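Side-chain contacts in 2-methyl-3-hydroxypyridine-5-carboxylic acid oxygenase (Mesorhizobium loti, PDB 3ALJ), which binds FAD and probably catalyses oxygenation and ring opening of 2-methyl-3-hydroxypyridine-5-carboxylic acid: residues T25-L30 and L120-S125; R61-L66 and D111-R116; N97-R102 and A365-P370; A149-G154 and S319-A324; K282-G287 and F309-D314. All coordinates share one frame; numbering follows the deposited sequence.

Interaction 1: T25-L30 and L120-S125; sequences TAAIAL and LGVDIS
The flat groups that V122 and L120 meet here are backbone carbonyls of helix 21-32, since no ring takes part: V122 CG2 comes to 4.0 Å from A27 O, and L120 CD1 to 4.1 Å from I28 O. The rest of the contact is carbon against carbon. A27 points its methyl toward the segment L120-S125, and CB rests 4.0 Å from V122 CG1. With CG1 anti to the backbone N (chi1 173°), V122 divides its two branches, CG1 taking the alanine methyl and CG2 the carbonyl oxygen of the same residue. Alanine lets the chain come close, and the forked valine spreads over its methyl and carbonyl oxygen. Further along, I28 and L120 cross at about a right angle, with I28 CG2 3.8 Å from L120 CD1. I28 CG2 lies beside its own carbonyl carbon, which lets a single methyl of L120 touch both that branch and I28 O. Between L120 and V122, G121 follows helix 106-119 in a Schellman motif; its positive phi of 79° would force a CB against the carbonyl O of L120. The chain then enters strand 123-125, whose D123 pairs with V37 and L39, at the edge of the parallel part of a Rossmann-type sheet. A117 of helix 106-119 packs on both I28 and V122. Because the segments meet through methyls without a polar bond between them, the contact probably rests on shape and on exclusion of water.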
# COMPACT_ATOMS: atom_id res chain seq x y z
N THR A 25 8.13 1.10 8.37
CA THR A 25 9.33 1.19 7.56
C THR A 25 10.22 2.27 8.08
O THR A 25 11.44 2.05 8.26
CB THR A 25 8.91 1.50 6.10
OG1 THR A 25 8.26 0.36 5.52
CG2 THR A 25 10.21 1.80 5.25
N ALA A 26 9.67 3.48 8.38
CA ALA A 26 10.51 4.54 8.91
C ALA A 26 11.13 4.15 10.23
O ALA A 26 12.36 4.38 10.43
CB ALA A 26 9.63 5.87 9.10
N ALA A 27 10.36 3.54 11.10
CA ALA A 27 10.92 3.14 12.39
C ALA A 27 12.07 2.14 12.31
O ALA A 27 13.07 2.30 12.97
CB ALA A 27 9.83 2.67 13.33
N ILE A 28 11.92 1.14 11.46
CA ILE A 28 12.96 0.12 11.32
C ILE A 28 14.19 0.75 10.72
O ILE A 28 15.29 0.52 11.21
CB ILE A 28 12.44 -1.00 10.45
CG1 ILE A 28 11.42 -1.84 11.17
CG2 ILE A 28 13.63 -1.88 10.00
CD1 ILE A 28 10.56 -2.74 10.20
N ALA A 29 13.99 1.54 9.66
CA ALA A 29 15.14 2.13 8.95
C ALA A 29 15.90 3.08 9.85
O ALA A 29 17.19 3.03 9.96
CB ALA A 29 14.78 2.86 7.66
N LEU A 30 15.19 3.85 10.67
CA LEU A 30 15.84 4.82 11.57
C LEU A 30 16.50 4.03 12.65
O LEU A 30 17.67 4.34 13.00
CB LEU A 30 14.77 5.83 12.11
CG LEU A 30 14.26 6.75 11.06
CD1 LEU A 30 12.95 7.42 11.66
CD2 LEU A 30 15.27 7.80 10.63
N LEU A 120 14.39 -5.33 16.63
CA LEU A 120 15.33 -4.28 16.73
C LEU A 120 15.15 -3.40 18.02
O LEU A 120 16.00 -2.54 18.26
CB LEU A 120 15.24 -3.38 15.50
CG LEU A 120 15.78 -4.03 14.23
CD1 LEU A 120 15.33 -3.14 13.10
CD2 LEU A 120 17.31 -4.05 14.33
N GLY A 121 14.09 -3.68 18.78
CA GLY A 121 13.87 -2.86 19.95
C GLY A 121 13.24 -1.52 19.67
O GLY A 121 13.38 -0.56 20.47
N VAL A 122 12.50 -1.33 18.57
CA VAL A 122 11.70 -0.11 18.48
C VAL A 122 10.59 -0.15 19.58
O VAL A 122 9.92 -1.18 19.82
CB VAL A 122 11.00 -0.10 17.15
CG1 VAL A 122 10.02 1.01 16.95
CG2 VAL A 122 12.03 -0.00 16.03
N ASP A 123 10.47 1.01 20.25
CA ASP A 123 9.45 1.11 21.29
C ASP A 123 8.11 1.40 20.57
O ASP A 123 7.89 2.53 20.11
CB ASP A 123 9.87 2.28 22.16
CG ASP A 123 8.96 2.54 23.32
OD1 ASP A 123 7.90 1.93 23.40
OD2 ASP A 123 9.39 3.38 24.16
N ILE A 124 7.18 0.47 20.62
CA ILE A 124 5.88 0.62 19.96
C ILE A 124 4.82 0.71 21.04
O ILE A 124 4.77 -0.08 22.01
CB ILE A 124 5.54 -0.65 19.15
CG1 ILE A 124 6.57 -0.75 17.98
CG2 ILE A 124 4.15 -0.56 18.59
CD1 ILE A 124 6.43 -2.09 17.23
N SER A 125 4.01 1.75 20.90
CA SER A 125 2.82 1.89 21.76
C SER A 125 1.54 1.78 20.96
O SER A 125 1.41 2.39 19.92
CB SER A 125 2.84 3.28 22.38
OG SER A 125 3.95 3.43 23.28

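Interaction 2: R61-L66 and D111-R116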
# COMPACT_ATOMS: atom_id res chain seq x y z
N ARG A 61 12.80 -4.27 -2.42
CA ARG A 61 14.15 -3.78 -2.11
C ARG A 61 14.07 -2.99 -0.80
O ARG A 61 15.03 -3.08 -0.01
CB ARG A 61 14.59 -2.87 -3.27
CG ARG A 61 15.03 -3.65 -4.55
CD ARG A 61 16.26 -4.58 -4.28
NE ARG A 61 17.46 -3.74 -4.29
CZ ARG A 61 18.67 -4.24 -4.40
NH1 ARG A 61 18.85 -5.53 -4.19
NH2 ARG A 61 19.70 -3.38 -4.59
N VAL A 62 12.97 -2.25 -0.53
CA VAL A 62 12.87 -1.68 0.80
C VAL A 62 12.90 -2.77 1.84
O VAL A 62 13.63 -2.66 2.85
CB VAL A 62 11.57 -0.85 0.95
CG1 VAL A 62 11.41 -0.39 2.43
CG2 VAL A 62 11.59 0.39 0.05
N LEU A 63 12.11 -3.85 1.65
CA LEU A 63 12.11 -4.91 2.66
C LEU A 63 13.49 -5.51 2.87
O LEU A 63 13.90 -5.84 4.00
CB LEU A 63 11.11 -6.06 2.27
CG LEU A 63 9.64 -5.61 2.40
CD1 LEU A 63 8.79 -6.61 1.68
CD2 LEU A 63 9.24 -5.59 3.89
N GLU A 64 14.23 -5.69 1.77
CA GLU A 64 15.65 -6.12 1.91
C GLU A 64 16.45 -5.18 2.76
O GLU A 64 17.23 -5.62 3.61
CB GLU A 64 16.20 -6.22 0.46
CG GLU A 64 17.61 -6.82 0.45
CD GLU A 64 18.21 -6.97 -1.02
OE1 GLU A 64 19.46 -7.08 -1.02
OE2 GLU A 64 17.43 -6.96 -1.99
N GLY A 65 16.34 -3.87 2.46
CA GLY A 65 17.04 -2.81 3.24
C GLY A 65 16.58 -2.82 4.71
O GLY A 65 17.35 -2.37 5.55
N LEU A 66 15.39 -3.31 5.00
CA LEU A 66 14.91 -3.33 6.39
C LEU A 66 15.21 -4.66 7.04
O LEU A 66 14.86 -4.84 8.19
CB LEU A 66 13.37 -3.19 6.37
CG LEU A 66 12.79 -1.92 5.78
CD1 LEU A 66 11.23 -2.11 6.03
CD2 LEU A 66 13.31 -0.68 6.58
N ASP A 111 2.69 -8.09 9.66
CA ASP A 111 3.27 -8.84 10.76
C ASP A 111 4.77 -8.99 10.56
O ASP A 111 5.55 -8.79 11.53
CB ASP A 111 2.58 -10.23 10.90
CG ASP A 111 1.15 -10.13 11.45
OD1 ASP A 111 0.57 -9.03 11.73
OD2 ASP A 111 0.63 -11.31 11.37
N ALA A 112 5.27 -9.09 9.30
CA ALA A 112 6.70 -9.13 9.11
C ALA A 112 7.38 -7.86 9.52
O ALA A 112 8.44 -7.92 10.16
CB ALA A 112 6.99 -9.45 7.61
N LEU A 113 6.76 -6.72 9.24
CA LEU A 113 7.31 -5.48 9.70
C LEU A 113 7.26 -5.29 11.22
O LEU A 113 8.26 -4.78 11.76
CB LEU A 113 6.60 -4.30 8.96
CG LEU A 113 6.87 -4.28 7.42
CD1 LEU A 113 5.84 -3.27 6.82
CD2 LEU A 113 8.25 -3.80 7.13
N VAL A 114 6.10 -5.63 11.83
CA VAL A 114 6.08 -5.51 13.32
C VAL A 114 7.12 -6.40 13.89
O VAL A 114 7.84 -5.92 14.83
CB VAL A 114 4.68 -5.89 13.74
CG1 VAL A 114 4.66 -6.04 15.28
CG2 VAL A 114 3.65 -4.83 13.34
N ASN A 115 7.31 -7.61 13.36
CA ASN A 115 8.27 -8.61 14.00
C ASN A 115 9.66 -8.02 13.88
O ASN A 115 10.43 -8.14 14.88
CB ASN A 115 8.15 -9.96 13.33
CG ASN A 115 6.82 -10.73 13.69
OD1 ASN A 115 6.47 -11.68 13.02
ND2 ASN A 115 6.12 -10.28 14.71
N ARG A 116 10.01 -7.37 12.78
CA ARG A 116 11.32 -6.81 12.63
C ARG A 116 11.52 -5.60 13.51
O ARG A 116 12.58 -5.45 14.12
CB ARG A 116 11.57 -6.50 11.09
CG ARG A 116 12.80 -5.81 10.81
CD ARG A 116 14.07 -6.69 11.23
NE ARG A 116 15.25 -6.03 10.75
CZ ARG A 116 16.47 -6.29 11.29
NH1 ARG A 116 16.60 -7.21 12.27
NH2 ARG A 116 17.51 -5.64 10.89
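Two helices of the FAD-binding domain come together where the chain at the end of the segment R61-L66 meets helix 106-119, which brings the end of L113 and the chain of R116 to it. L113 CD2 is the methyl shared by L63 and L66, lying 3.6 Å from L66 CD1 and 3.8 Å from L63 CD2; L63 crosses L113 at about a right angle. Leucine suits all three places, its branched end spanning the distance between the two backbones. Beside this apolar patch, R116 NE donates to L66 O over 2.8 Å, with an N-H...O angle of 153°. The oxygen sits at the edge of the guanidinium, tilted 18° from its plane. A bend at chi2 (63°) brings NE to that carbonyl, while NH2 is bound by Q32 OE1. A methionine in place of R116 would probably leave both L66 O and Q32 OE1 without this donor. Helix 21-32 backs the contact, with I28 on L66 and F21 and L24 on L113; V72 of helix 69-73 packs on L63, and F309 of helix 300-314 on L66.

Interaction 3: N97-R102 and A365-P370; sequences NGLPWR and AARYDP. With BME (beta-mercaptoethanol), chain D.
L99 reaches across to the last turn of helix 364-367, pointing its side chain at A366 and R367 from the loop that leads into strand 101-105, half of a two-stranded antiparallel ribbon with strand 52-56. The leucine stands out from its backbone with CG anti to N (chi1 176°), which carries the fork out to the last turn, its branches dividing between the A366 methyl and the carbonyl side. One branch, CD2, meets the methyl of A366, with L99 CD2 3.9 Å from A366 CB. The other passes to the carbonyl side, where L99 CD1 is 3.9 Å from A366 O and, a little further on, 4.2 Å from R367 CG. Alanine suits its place because its small methyl lets the leucine fork come close to the helix, and R367 contributes CA and the aliphatic base of its chain while its NE binds W377 O. A366 O, although brushed by a methyl, is satisfied by H57 ND1. H57, W56 and W377 also pack on L99, tying this C-terminal helix to the ribbon. Past the helix the chain leaves helical angles at Y368, whose side chain packs on I332 and I335 of helix 321-349. On this flank lies beta-mercaptoethanol, probably from the crystallisation liquor and also held by N58 ND2. Its O1 sits at the edge of the Y368 ring, near the ring plane and 3.6 Å from Y368 CD2, and donates to A365 O over 2.8 Å.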
# COMPACT_ATOMS: atom_id res chain seq x y z
N ASN A 97 9.49 -8.56 -18.01
CA ASN A 97 10.92 -8.88 -18.24
C ASN A 97 11.66 -9.15 -16.93
O ASN A 97 12.75 -8.66 -16.68
CB ASN A 97 11.61 -7.84 -19.06
CG ASN A 97 12.98 -8.45 -19.65
OD1 ASN A 97 13.12 -9.73 -19.88
ND2 ASN A 97 13.98 -7.58 -19.79
N GLY A 98 11.00 -9.95 -16.10
CA GLY A 98 11.67 -10.41 -14.90
C GLY A 98 11.59 -9.48 -13.67
O GLY A 98 12.12 -9.87 -12.62
N LEU A 99 11.01 -8.29 -13.81
CA LEU A 99 10.92 -7.39 -12.66
C LEU A 99 10.23 -8.14 -11.49
O LEU A 99 9.12 -8.65 -11.67
CB LEU A 99 10.01 -6.26 -13.07
CG LEU A 99 9.66 -5.21 -12.04
CD1 LEU A 99 10.75 -4.31 -11.78
CD2 LEU A 99 8.40 -4.42 -12.60
N PRO A 100 10.91 -8.16 -10.34
CA PRO A 100 10.25 -8.85 -9.21
C PRO A 100 8.92 -8.23 -8.73
O PRO A 100 8.73 -7.03 -8.82
CB PRO A 100 11.31 -8.71 -8.13
CG PRO A 100 12.68 -8.71 -8.91
CD PRO A 100 12.34 -7.90 -10.09
N TRP A 101 7.98 -9.12 -8.34
CA TRP A 101 6.70 -8.67 -7.76
C TRP A 101 6.20 -9.78 -6.92
O TRP A 101 6.70 -10.91 -6.96
CB TRP A 101 5.71 -8.21 -8.87
CG TRP A 101 5.33 -9.26 -9.88
CD1 TRP A 101 6.16 -9.88 -10.83
CD2 TRP A 101 4.01 -9.78 -10.12
NE1 TRP A 101 5.42 -10.80 -11.58
CE2 TRP A 101 4.09 -10.74 -11.16
CE3 TRP A 101 2.72 -9.57 -9.50
CZ2 TRP A 101 2.99 -11.43 -11.66
CZ3 TRP A 101 1.65 -10.20 -10.00
CH2 TRP A 101 1.73 -11.13 -11.04
N ARG A 102 5.18 -9.47 -6.11
CA ARG A 102 4.76 -10.42 -5.08
C ARG A 102 3.40 -10.06 -4.61
O ARG A 102 3.05 -8.85 -4.47
CB ARG A 102 5.71 -10.31 -3.84
CG ARG A 102 5.78 -11.62 -3.00
CD ARG A 102 6.54 -12.76 -3.82
NE ARG A 102 6.78 -13.87 -2.93
CZ ARG A 102 7.52 -14.90 -3.34
NH1 ARG A 102 7.92 -15.00 -4.61
NH2 ARG A 102 7.87 -15.85 -2.52
N ALA A 365 7.88 3.47 -11.21
CA ALA A 365 8.01 3.43 -9.79
C ALA A 365 8.52 2.03 -9.34
O ALA A 365 9.41 1.85 -8.45
CB ALA A 365 6.65 3.74 -9.06
N ALA A 366 7.97 0.98 -9.99
CA ALA A 366 8.39 -0.43 -9.56
C ALA A 366 9.85 -0.68 -9.91
O ALA A 366 10.50 -1.42 -9.20
CB ALA A 366 7.51 -1.42 -10.28
N ARG A 367 10.34 -0.06 -11.01
CA ARG A 367 11.73 -0.25 -11.42
C ARG A 367 12.72 0.40 -10.53
O ARG A 367 13.93 0.03 -10.54
CB ARG A 367 11.91 0.26 -12.86
CG ARG A 367 11.22 -0.68 -13.88
CD ARG A 367 11.35 -0.13 -15.30
NE ARG A 367 12.76 -0.19 -15.59
CZ ARG A 367 13.50 0.86 -15.85
NH1 ARG A 367 12.97 2.10 -16.00
NH2 ARG A 367 14.80 0.62 -15.94
N TYR A 368 12.31 1.45 -9.74
CA TYR A 368 13.24 2.15 -8.91
C TYR A 368 13.79 1.26 -7.82
O TYR A 368 13.03 0.56 -7.09
CB TYR A 368 12.52 3.39 -8.28
CG TYR A 368 13.46 4.20 -7.41
CD1 TYR A 368 14.61 4.81 -8.00
CD2 TYR A 368 13.28 4.25 -6.03
CE1 TYR A 368 15.50 5.52 -7.19
CE2 TYR A 368 14.13 5.01 -5.24
CZ TYR A 368 15.30 5.59 -5.83
OH TYR A 368 16.19 6.30 -5.05
N ASP A 369 15.14 1.22 -7.65
CA ASP A 369 15.75 0.53 -6.52
C ASP A 369 16.18 1.57 -5.47
O ASP A 369 17.15 2.29 -5.68
CB ASP A 369 17.02 -0.18 -7.00
CG ASP A 369 17.77 -0.71 -5.84
OD1 ASP A 369 17.22 -0.92 -4.75
OD2 ASP A 369 18.95 -1.03 -5.99
N PRO A 370 15.48 1.66 -4.34
CA PRO A 370 15.85 2.63 -3.35
C PRO A 370 17.19 2.33 -2.71
O PRO A 370 17.76 3.30 -2.11
CB PRO A 370 14.67 2.48 -2.31
CG PRO A 370 14.27 1.04 -2.48
CD PRO A 370 14.35 0.83 -3.96
C1 BME D . 8.99 4.61 -6.28
C2 BME D . 7.61 4.37 -5.56
O1 BME D . 9.76 3.41 -6.14
S2 BME D . 6.80 6.06 -5.55

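Interaction 4: A149-G154 and S319-A324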
# COMPACT_ATOMS: atom_id res chain seq x y z
N ALA A 149 11.42 15.63 20.25
CA ALA A 149 12.22 14.76 19.42
C ALA A 149 13.06 15.60 18.49
O ALA A 149 12.70 16.73 18.14
CB ALA A 149 11.29 13.78 18.65
N ASP A 150 14.09 14.94 17.91
CA ASP A 150 14.81 15.58 16.79
C ASP A 150 14.14 15.42 15.44
O ASP A 150 14.42 16.14 14.50
CB ASP A 150 16.19 14.94 16.71
CG ASP A 150 16.95 14.99 18.12
OD1 ASP A 150 17.19 16.18 18.54
OD2 ASP A 150 17.19 14.01 18.81
N LEU A 151 13.20 14.45 15.37
CA LEU A 151 12.43 14.22 14.08
C LEU A 151 11.10 13.70 14.50
O LEU A 151 10.98 12.88 15.42
CB LEU A 151 13.19 13.12 13.29
CG LEU A 151 12.42 12.54 12.05
CD1 LEU A 151 12.40 13.60 10.94
CD2 LEU A 151 13.09 11.23 11.68
N ILE A 152 10.13 14.26 13.81
CA ILE A 152 8.72 13.77 13.96
C ILE A 152 8.26 13.20 12.61
O ILE A 152 8.36 13.93 11.60
CB ILE A 152 7.78 14.90 14.35
CG1 ILE A 152 8.27 15.54 15.68
CG2 ILE A 152 6.32 14.41 14.41
CD1 ILE A 152 7.26 16.52 16.14
N VAL A 153 7.81 11.95 12.53
CA VAL A 153 7.34 11.35 11.31
C VAL A 153 5.81 11.26 11.38
O VAL A 153 5.28 10.50 12.19
CB VAL A 153 7.98 9.98 11.11
CG1 VAL A 153 7.47 9.37 9.79
CG2 VAL A 153 9.58 10.12 10.99
N GLY A 154 5.17 11.96 10.46
CA GLY A 154 3.70 11.85 10.32
C GLY A 154 3.40 10.75 9.31
O GLY A 154 3.36 10.99 8.15
N SER A 319 23.72 16.62 7.73
CA SER A 319 23.04 17.94 7.68
C SER A 319 22.14 18.06 8.92
O SER A 319 21.91 17.06 9.62
CB SER A 319 22.09 17.97 6.46
OG SER A 319 22.80 17.58 5.24
N SER A 320 21.59 19.25 9.14
CA SER A 320 20.54 19.39 10.14
C SER A 320 19.36 18.54 9.65
O SER A 320 19.21 18.24 8.43
CB SER A 320 20.04 20.83 10.22
OG SER A 320 19.47 21.26 9.06
N VAL A 321 18.57 18.09 10.63
CA VAL A 321 17.32 17.39 10.24
C VAL A 321 16.47 18.23 9.33
O VAL A 321 15.93 17.75 8.33
CB VAL A 321 16.51 17.00 11.51
CG1 VAL A 321 15.07 16.56 11.18
CG2 VAL A 321 17.19 15.96 12.34
N GLU A 322 16.37 19.51 9.59
CA GLU A 322 15.53 20.36 8.68
C GLU A 322 16.00 20.35 7.26
O GLU A 322 15.22 20.24 6.31
CB GLU A 322 15.44 21.81 9.27
CG GLU A 322 14.74 21.90 10.59
CD GLU A 322 15.64 21.79 11.83
OE1 GLU A 322 16.74 21.15 11.89
OE2 GLU A 322 15.14 22.32 12.89
N ASP A 323 17.32 20.46 7.08
CA ASP A 323 17.84 20.44 5.77
C ASP A 323 17.74 19.05 5.11
O ASP A 323 17.53 18.96 3.90
CB ASP A 323 19.33 20.87 5.77
CG ASP A 323 19.53 22.34 6.02
OD1 ASP A 323 18.56 23.12 5.95
OD2 ASP A 323 20.72 22.66 6.22
N ALA A 324 17.98 18.00 5.89
CA ALA A 324 17.79 16.62 5.35
C ALA A 324 16.40 16.38 4.85
O ALA A 324 16.24 15.72 3.79
CB ALA A 324 18.16 15.57 6.33
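V321 holds CG1 anti to its backbone N (chi1 167°) and L151 does the same with CG (chi1 169°), and these extended settings bring the two side chains together at about a right angle. The touch is made by V321 CG1 and L151 CD1, 4.0 Å apart. The valine also closes over a backbone oxygen: V321 CG1 lies 3.4 Å from D150 O and V321 CG2 3.5 Å from that same D150 O, so both branches lie against one carbonyl oxygen. A beta-branched residue suits the spot, since its fork sits close to the main chain and can cover such an atom without reaching far. The contact joins strand 151-154, in the parallel part of the Rossmann-type sheet between strands 13-17 and 283-285, to the first turn of the long helix 321-349. That turn is started by S320 at the N-cap position, where D323 N donates to S320 OG over 3.0 Å with an N-H...O angle of 160°. Serine is apt here because its hydroxyl accepts from a first-turn N-H that has no preceding carbonyl to bind. D323 and E322 lie in this same first turn, where their negative charge would probably be eased by the positive end of the helix dipole. E322 OE2 also forms a salt bridge with K282 NZ. The acidic group of D150 turns to the sheet, its OD2 accepting from R13 N, while L151 is covered further by W35 and L315.

Interaction 5: K282-G287 and F309-D314; sequences KVALVG and FSLSQD
F309 O takes Q313 N at 3.2 Å, in the helix whose L311 meets A284 and V286 of the strand segment. In one of two conformers of S312 it also takes S312 OG at 2.7 Å, in the carbonyl plane and on a lone pair; this second bond, which turns the serine hydroxyl back on its own helix, is to that extent doubtful. The contact itself is apolar. L311 sends its fork toward strand 283-285, with CG anti to the backbone N (chi1 180°), and its CD2 lies 4.0 Å from A284 CB. In the conformer described, V286 CG1 is also 4.0 Å from L311 CD2, and the two side chains cross at about a right angle. A small alanine and a branched valine, two places apart on the same side of the strand, in that conformer can both meet L311 CD2. L325 and W328 of helix 321-349 also pack on L311. Directly after V286 comes G287, which belongs to the FAD pocket and touches the cofactor; its phi of 87° would push a CB into the V286 carbonyl. Because only methyls meet, with no polar bond between strand and helix, the contact is likely to depend on close fit more than on charge, beside the FAD pocket.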
# COMPACT_ATOMS: atom_id res chain seq x y z
N LYS A 282 11.16 20.04 11.66
CA LYS A 282 11.60 18.69 11.97
C LYS A 282 10.48 17.64 11.71
O LYS A 282 10.71 16.52 12.09
CB LYS A 282 12.06 18.56 13.40
CG LYS A 282 13.33 19.49 13.73
CD LYS A 282 13.52 19.49 15.29
CE LYS A 282 14.30 20.71 15.89
NZ LYS A 282 15.55 20.66 15.20
N VAL A 283 9.40 18.06 11.06
CA VAL A 283 8.27 17.12 10.76
C VAL A 283 8.34 16.71 9.29
O VAL A 283 8.40 17.52 8.38
CB VAL A 283 6.95 17.85 11.00
CG1 VAL A 283 5.77 16.94 10.54
CG2 VAL A 283 6.80 18.17 12.55
N ALA A 284 8.27 15.37 9.05
CA ALA A 284 8.13 14.82 7.66
C ALA A 284 6.88 14.02 7.62
O ALA A 284 6.61 13.16 8.51
CB ALA A 284 9.26 13.93 7.36
N LEU A 285 6.13 14.27 6.56
CA LEU A 285 4.86 13.48 6.28
C LEU A 285 5.22 12.37 5.29
O LEU A 285 5.79 12.65 4.23
CB LEU A 285 3.82 14.39 5.64
CG LEU A 285 3.49 15.60 6.57
CD1 LEU A 285 2.41 16.42 5.84
CD2 LEU A 285 3.00 15.19 7.97
N VAL A 286 4.84 11.14 5.60
CA VAL A 286 5.26 9.92 4.78
C VAL A 286 4.03 9.12 4.49
O VAL A 286 3.26 8.86 5.43
CB VAL A 286 6.29 9.02 5.54
CG1 VAL A 286 7.62 9.88 5.85
CG2 VAL A 286 5.70 8.14 6.73
N GLY A 287 3.87 8.59 3.29
CA GLY A 287 2.81 7.64 3.06
C GLY A 287 1.51 8.33 2.69
O GLY A 287 1.54 9.41 2.07
N PHE A 309 11.86 4.80 3.60
CA PHE A 309 13.24 4.38 3.67
C PHE A 309 14.16 5.44 3.18
O PHE A 309 15.26 5.62 3.79
CB PHE A 309 13.37 3.08 2.75
CG PHE A 309 14.71 2.38 2.91
CD1 PHE A 309 14.90 1.48 3.95
CD2 PHE A 309 15.76 2.74 2.04
CE1 PHE A 309 16.15 0.87 4.12
CE2 PHE A 309 17.03 2.12 2.17
CZ PHE A 309 17.23 1.25 3.20
N SER A 310 13.76 6.16 2.15
CA SER A 310 14.57 7.25 1.58
C SER A 310 14.77 8.36 2.60
O SER A 310 15.86 9.00 2.62
CB SER A 310 13.91 7.85 0.35
OG SER A 310 13.89 6.82 -0.68
N LEU A 311 13.79 8.63 3.43
CA LEU A 311 13.93 9.64 4.55
C LEU A 311 15.11 9.26 5.38
O LEU A 311 15.97 10.13 5.76
CB LEU A 311 12.56 9.68 5.37
CG LEU A 311 12.64 10.69 6.53
CD1 LEU A 311 12.82 12.12 6.08
CD2 LEU A 311 11.31 10.55 7.27
N SER A 312 15.17 8.00 5.79
CA SER A 312 16.29 7.51 6.60
C SER A 312 17.63 7.72 5.95
O SER A 312 18.61 8.06 6.64
CB SER A 312 16.08 6.04 7.09
OG SER A 312 16.42 5.05 6.11
N GLN A 313 17.68 7.52 4.64
CA GLN A 313 18.94 7.74 3.88
C GLN A 313 19.35 9.19 3.94
O GLN A 313 20.55 9.47 4.26
CB GLN A 313 18.76 7.34 2.44
CG GLN A 313 18.56 5.82 2.21
CD GLN A 313 18.31 5.58 0.75
OE1 GLN A 313 17.57 6.29 0.05
NE2 GLN A 313 18.92 4.49 0.26
N ASP A 314 18.44 10.14 3.76
CA ASP A 314 18.85 11.53 3.73
C ASP A 314 19.23 12.02 5.12
O ASP A 314 20.05 13.01 5.14
CB ASP A 314 17.73 12.37 3.12
CG ASP A 314 17.80 12.42 1.65
OD1 ASP A 314 18.67 13.19 1.19
OD2 ASP A 314 17.00 11.83 0.88

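Overall arrangement
Interactions 1, 4 and 5 reach the same Rossmann-type sheet, 1 at its outermost strand 123-125 and the others through neighbouring strands 151-154 and 283-285. Interactions 1, 2, 3 and 5 are buried, whereas interaction 4 is partly buried and lies farthest from the centre of the chain. Its helix start is linked to interaction 5 by the E322-K282 salt bridge. Helix 21-32 of interaction 1 packs against both interactions 2 and 5. Interaction 3 lies off the sheet but is joined to interaction 2 by the R61-D369 salt bridge. In chemistry, interaction 2 stands apart: it alone has a hydrogen bond between its segments, the others meeting through apolar side chains and methyl-to-carbonyl touches.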